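Local structure of twitching motility protein PilT (Aquifex aeolicus, 2EYU) at residues D15-L20 / A43-Y48; R169-I174 / G230-E235. The protein acts as a pilus retraction motor behind twitching motility, probably driven by ATP hydrolysis as in other P-loop NTPases. The protein carries 1 engineered substitution. One frame throughout, in Å; residues are numbered along the deposited sequence.

Contact 1 of 2, residues D15-L20 / A43-Y48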
loop_
_atom_site.group_PDB
_atom_site.type_symbol
_atom_site.label_atom_id
_atom_site.label_comp_id
_atom_site.label_asym_id
_atom_site.label_seq_id
_atom_site.Cartn_x
_atom_site.Cartn_y
_atom_site.Cartn_z
ATOM N N ASP A 15 -8.799 8.700 -7.302
ATOM C CA ASP A 15 -7.887 9.806 -7.437
ATOM C C ASP A 15 -7.059 10.076 -6.190
ATOM O O ASP A 15 -5.854 10.329 -6.297
ATOM C CB ASP A 15 -8.645 11.102 -7.776
ATOM C CG ASP A 15 -9.597 11.004 -8.946
ATOM O OD1 ASP A 15 -10.506 11.863 -9.048
ATOM O OD2 ASP A 15 -9.456 10.080 -9.777
ATOM N N LYS A 16 -7.628 10.059 -4.994
ATOM C CA LYS A 16 -6.810 10.450 -3.848
ATOM C C LYS A 16 -5.604 9.537 -3.625
ATOM O O LYS A 16 -4.671 9.949 -2.929
ATOM C CB LYS A 16 -7.663 10.498 -2.569
ATOM C CG LYS A 16 -7.011 9.779 -1.403
ATOM C CD LYS A 16 -7.731 10.094 -0.094
ATOM C CE LYS A 16 -6.918 11.050 0.772
ATOM N NZ LYS A 16 -6.542 12.293 0.024
ATOM N N VAL A 17 -5.590 8.331 -4.172
ATOM C CA VAL A 17 -4.441 7.436 -3.991
ATOM C C VAL A 17 -3.226 7.993 -4.713
ATOM O O VAL A 17 -2.081 7.949 -4.256
ATOM C CB VAL A 17 -4.754 6.023 -4.506
ATOM C CG1 VAL A 17 -3.477 5.215 -4.652
ATOM C CG2 VAL A 17 -5.733 5.306 -3.587
ATOM N N LEU A 18 -3.461 8.520 -5.909
ATOM C CA LEU A 18 -2.400 9.172 -6.680
ATOM C C LEU A 18 -1.921 10.467 -6.042
ATOM O O LEU A 18 -0.806 10.968 -6.248
ATOM C CB LEU A 18 -2.945 9.432 -8.091
ATOM C CG LEU A 18 -2.013 9.317 -9.292
ATOM C CD1 LEU A 18 -1.190 8.041 -9.276
ATOM C CD2 LEU A 18 -2.823 9.407 -10.585
ATOM N N GLU A 19 -2.724 11.122 -5.206
ATOM C CA GLU A 19 -2.212 12.338 -4.559
ATOM C C GLU A 19 -1.062 12.031 -3.618
ATOM O O GLU A 19 -0.238 12.876 -3.272
ATOM C CB GLU A 19 -3.334 12.961 -3.740
ATOM C CG GLU A 19 -4.288 13.884 -4.475
ATOM C CD GLU A 19 -5.433 14.223 -3.522
ATOM O OE1 GLU A 19 -5.138 14.289 -2.307
ATOM O OE2 GLU A 19 -6.571 14.397 -3.996
ATOM N N LEU A 20 -1.062 10.767 -3.185
ATOM C CA LEU A 20 -0.045 10.238 -2.293
ATOM C C LEU A 20 1.323 10.385 -2.935
ATOM O O LEU A 20 2.351 10.662 -2.323
ATOM C CB LEU A 20 -0.294 8.764 -1.959
ATOM C CG LEU A 20 -1.382 8.435 -0.931
ATOM C CD1 LEU A 20 -2.637 9.249 -1.142
ATOM C CD2 LEU A 20 -1.688 6.940 -0.972
ATOM N N ALA A 43 3.435 -0.061 -9.708
ATOM C CA ALA A 43 4.145 0.324 -10.931
ATOM C C ALA A 43 3.427 1.456 -11.649
ATOM O O ALA A 43 4.027 2.373 -12.237
ATOM C CB ALA A 43 4.319 -0.940 -11.758
ATOM N N SER A 44 2.094 1.420 -11.627
ATOM C CA SER A 44 1.311 2.482 -12.233
ATOM C C SER A 44 1.506 3.808 -11.489
ATOM O O SER A 44 1.541 4.868 -12.129
ATOM C CB SER A 44 -0.178 2.148 -12.252
ATOM O OG SER A 44 -0.899 3.356 -12.536
HETATM N N MSE A 45 1.607 3.747 -10.167
HETATM C CA MSE A 45 1.817 4.935 -9.336
HETATM C C MSE A 45 3.228 5.458 -9.479
HETATM O O MSE A 45 3.486 6.663 -9.584
HETATM C CB MSE A 45 1.589 4.661 -7.850
HETATM C CG MSE A 45 0.203 4.254 -7.423
HETATM SE SE MSE A 45 0.059 3.834 -5.544
HETATM C CE MSE A 45 0.495 5.653 -5.040
ATOM N N ILE A 46 4.248 4.604 -9.492
ATOM C CA ILE A 46 5.590 5.122 -9.739
ATOM C C ILE A 46 5.723 5.677 -11.144
ATOM O O ILE A 46 6.358 6.698 -11.427
ATOM C CB ILE A 46 6.620 4.000 -9.502
ATOM C CG1 ILE A 46 6.764 3.586 -8.031
ATOM C CG2 ILE A 46 7.973 4.356 -10.098
ATOM C CD1 ILE A 46 7.654 2.356 -7.916
ATOM N N ASP A 47 5.113 5.001 -12.126
ATOM C CA ASP A 47 5.249 5.502 -13.491
ATOM C C ASP A 47 4.568 6.861 -13.683
ATOM O O ASP A 47 4.997 7.567 -14.590
ATOM C CB ASP A 47 4.684 4.528 -14.532
ATOM C CG ASP A 47 5.153 4.907 -15.929
ATOM O OD1 ASP A 47 4.284 5.171 -16.786
ATOM O OD2 ASP A 47 6.379 4.952 -16.156
ATOM N N TYR A 48 3.580 7.193 -12.863
ATOM C CA TYR A 48 3.006 8.522 -12.779
ATOM C C TYR A 48 4.093 9.512 -12.384
ATOM O O TYR A 48 4.242 10.574 -12.984
ATOM C CB TYR A 48 1.881 8.632 -11.745
ATOM C CG TYR A 48 1.363 10.043 -11.517
ATOM C CD1 TYR A 48 0.608 10.729 -12.446
ATOM C CD2 TYR A 48 1.657 10.708 -10.328
ATOM C CE1 TYR A 48 0.143 12.019 -12.230
ATOM C CE2 TYR A 48 1.205 11.989 -10.099
ATOM C CZ TYR A 48 0.448 12.652 -11.045
ATOM O OH TYR A 48 0.010 13.924 -10.785
#
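L18 and Y48 show how a branched aliphatic group can be fitted to a flat aromatic one. The forked end of the leucine lies over one face of the tyrosine ring, with CG 4.1 Å from the ring centroid and only 11° off the normal, a CH-pi contact. Its two methyls spread over the same face: CD1 of L18 settles near CG of Y48 (3.9 Å), while CD2 of L18 lies above CD1 of Y48 (4.1 Å). The ring is delivered by a first torsion that puts CG anti to the backbone N (chi1 173°).

One turn earlier, M45, a selenomethionine, forms the second bump. Its chain bends at chi3 (64°) and crosses V17 at about a right angle, its SE 3.9 Å from CG1 of V17. The terminal CE tucks against the short, weakly bonded helix of about 16-19, 3.5 Å from the backbone O of V17. L18 thus fits between the M45 stem and the tyrosine. An alanine in place of L18 would probably leave this face of Y48 without its cover and open a gap beside M45.

Helix 38-52 follows the probable Walker A loop of this P-loop NTPase domain, and residues 15-20 pack on its flank. The side-chain contacts are apolar, one M45 methyl also resting against the V17 carbonyl oxygen, so complementary shape and dispersion hold the segments together without directional bonds.

Contact 2 of 2, residues R169-I174 / G230-E235; sequences RLLPKI and GLITLE
A first torsion of 33° turns I232 partway from staggered toward eclipsed, with CG1 between its own backbone N and carbonyl carbon, and turns the other branch, CG2, to L171. That single methyl does most of the apolar work: it lies 3.5 Å from CB of L171, tighter than usual van der Waals contact, and 3.6 Å from CD1 of the same leucine, the two side chains crossing obliquely. It also comes within 3.2 Å of the backbone O of P172. K173 meets the opposing backbone differently, but its CB stands too close to the L231 carbonyl in the model, so the course of the whole side chain is doubtful. As modelled, bends at chi2 (45°) and chi3 (-95°) fold it alongside 231-233, with CD near the backbone N of T233 and CE near OG1 of T233.

Residues 230-233 link helix 219-228 to helix 234-240, whose first residues complete the segment. G230, at positive phi, is the C-prime residue of a Schellman motif that closes helix 219-228, with G230 N bonded to Y227 O and L231 N to L226 O; T233 then occupies the N-cap position of helix 234-240, though its side chain makes no capping bond. Opposite this link, strand 162-171 runs out of the sheet at L171, which is still paired through its backbone with V179 of the antiparallel neighbour 179-185. I232 rests on V179 as well as on L226 and Y227, and is buried among them. Further along, the packing thins: I174 is exposed and poorly ordered, its CG2 no closer than 4.3 Å to the backbone O of G230.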
loop_
_atom_site.group_PDB
_atom_site.type_symbol
_atom_site.label_atom_id
_atom_site.label_comp_id
_atom_site.label_asym_id
_atom_site.label_seq_id
_atom_site.Cartn_x
_atom_site.Cartn_y
_atom_site.Cartn_z
ATOM N N ARG A 169 -7.554 -6.644 -4.010
ATOM C CA ARG A 169 -7.895 -7.953 -4.541
ATOM C C ARG A 169 -8.495 -7.751 -5.938
ATOM O O ARG A 169 -9.192 -6.762 -6.174
ATOM C CB ARG A 169 -8.860 -8.705 -3.641
ATOM C CG ARG A 169 -8.836 -10.214 -3.843
ATOM C CD ARG A 169 -9.773 -10.903 -2.860
ATOM N NE ARG A 169 -9.071 -11.275 -1.632
ATOM C CZ ARG A 169 -9.183 -12.451 -1.028
ATOM N NH1 ARG A 169 -9.975 -13.390 -1.529
ATOM N NH2 ARG A 169 -8.500 -12.686 0.082
ATOM N N LEU A 170 -8.185 -8.687 -6.821
ATOM C CA LEU A 170 -8.690 -8.698 -8.185
ATOM C C LEU A 170 -9.810 -9.726 -8.304
ATOM O O LEU A 170 -9.560 -10.902 -8.020
ATOM C CB LEU A 170 -7.552 -9.012 -9.161
ATOM C CG LEU A 170 -6.520 -7.913 -9.408
ATOM C CD1 LEU A 170 -5.216 -8.510 -9.921
ATOM C CD2 LEU A 170 -7.047 -6.896 -10.398
ATOM N N LEU A 171 -11.012 -9.312 -8.683
ATOM C CA LEU A 171 -12.163 -10.208 -8.771
ATOM C C LEU A 171 -12.518 -10.487 -10.232
ATOM O O LEU A 171 -12.294 -9.618 -11.081
ATOM C CB LEU A 171 -13.406 -9.586 -8.186
ATOM C CG LEU A 171 -13.826 -9.737 -6.728
ATOM C CD1 LEU A 171 -14.740 -10.943 -6.561
ATOM C CD2 LEU A 171 -12.623 -9.839 -5.809
ATOM N N PRO A 172 -13.110 -11.631 -10.538
ATOM C CA PRO A 172 -13.616 -11.831 -11.902
ATOM C C PRO A 172 -14.848 -10.962 -12.154
ATOM O O PRO A 172 -15.288 -10.328 -11.199
ATOM C CB PRO A 172 -14.037 -13.302 -11.905
ATOM C CG PRO A 172 -14.384 -13.573 -10.480
ATOM C CD PRO A 172 -13.363 -12.796 -9.678
ATOM N N LYS A 173 -15.339 -10.999 -13.373
ATOM C CA LYS A 173 -16.602 -10.559 -13.913
ATOM C C LYS A 173 -16.470 -9.719 -15.193
ATOM O O LYS A 173 -15.530 -9.869 -15.981
ATOM C CB LYS A 173 -17.409 -9.726 -12.917
ATOM C CG LYS A 173 -18.608 -10.359 -12.244
ATOM C CD LYS A 173 -18.283 -11.766 -11.746
ATOM C CE LYS A 173 -18.743 -12.733 -12.869
ATOM N NZ LYS A 173 -19.255 -11.866 -13.980
ATOM N N ILE A 174 -17.477 -8.855 -15.330
ATOM C CA ILE A 174 -17.687 -8.007 -16.497
ATOM C C ILE A 174 -17.364 -6.539 -16.236
ATOM O O ILE A 174 -16.929 -6.166 -15.146
ATOM C CB ILE A 174 -19.147 -8.138 -16.971
ATOM C CG1 ILE A 174 -19.313 -8.084 -18.495
ATOM C CG2 ILE A 174 -20.028 -7.110 -16.286
ATOM C CD1 ILE A 174 -19.628 -9.450 -19.113
ATOM N N GLY A 230 -23.511 -4.427 -10.052
ATOM C CA GLY A 230 -23.574 -5.625 -10.880
ATOM C C GLY A 230 -22.219 -5.889 -11.503
ATOM O O GLY A 230 -22.062 -6.416 -12.606
ATOM N N LEU A 231 -21.183 -5.487 -10.757
ATOM C CA LEU A 231 -19.836 -5.623 -11.293
ATOM C C LEU A 231 -19.195 -6.952 -10.900
ATOM O O LEU A 231 -18.317 -7.431 -11.630
ATOM C CB LEU A 231 -18.961 -4.445 -10.844
ATOM C CG LEU A 231 -18.841 -3.295 -11.843
ATOM C CD1 LEU A 231 -17.392 -3.039 -12.230
ATOM C CD2 LEU A 231 -19.674 -3.583 -13.086
ATOM N N ILE A 232 -19.606 -7.540 -9.793
ATOM C CA ILE A 232 -19.213 -8.890 -9.390
ATOM C C ILE A 232 -20.455 -9.652 -8.948
ATOM O O ILE A 232 -21.518 -9.056 -8.763
ATOM C CB ILE A 232 -18.186 -8.907 -8.239
ATOM C CG1 ILE A 232 -18.331 -7.764 -7.240
ATOM C CG2 ILE A 232 -16.757 -8.939 -8.782
ATOM C CD1 ILE A 232 -19.248 -8.029 -6.072
ATOM N N THR A 233 -20.344 -10.955 -8.735
ATOM C CA THR A 233 -21.555 -11.620 -8.235
ATOM C C THR A 233 -21.528 -11.619 -6.707
ATOM O O THR A 233 -20.464 -11.348 -6.136
ATOM C CB THR A 233 -21.685 -13.023 -8.828
ATOM O OG1 THR A 233 -21.685 -12.874 -10.262
ATOM C CG2 THR A 233 -23.008 -13.686 -8.482
ATOM N N LEU A 234 -22.681 -11.890 -6.104
ATOM C CA LEU A 234 -22.795 -12.072 -4.664
ATOM C C LEU A 234 -21.765 -13.081 -4.181
ATOM O O LEU A 234 -21.059 -12.772 -3.220
ATOM C CB LEU A 234 -24.189 -12.549 -4.247
ATOM C CG LEU A 234 -24.510 -12.621 -2.755
ATOM C CD1 LEU A 234 -24.130 -11.333 -2.028
ATOM C CD2 LEU A 234 -25.986 -12.899 -2.522
ATOM N N GLU A 235 -21.703 -14.256 -4.824
ATOM C CA GLU A 235 -20.810 -15.304 -4.303
ATOM C C GLU A 235 -19.348 -14.877 -4.333
ATOM O O GLU A 235 -18.530 -15.200 -3.470
ATOM C CB GLU A 235 -20.977 -16.589 -5.103
ATOM C CG GLU A 235 -22.320 -16.710 -5.812
ATOM C CD GLU A 235 -22.195 -17.474 -7.121
ATOM O OE1 GLU A 235 -23.233 -17.801 -7.741
ATOM O OE2 GLU A 235 -21.038 -17.742 -7.525
#

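In the fold
Contacts 1 and 2 lie in series along the chain, with centres 24 Å apart and nearest atoms about 12 Å apart, so they do not touch. What connects them is the central sheet. Strand 26-31 leads through a probable Walker A loop into helix 38-52, the helix used by contact 1, and the same strand, 26-31, runs parallel beside strand 162-171, whose end supplies contact 2. Contact 1 is buried, with its centre 11 Å from that of the chain; contact 2, at 22 Å, is peripheral and partly exposed. The first packs against the helix that follows the likely nucleotide-binding loop, whereas the second joins the end of an interior strand to the link between helices 219-228 and 234-240.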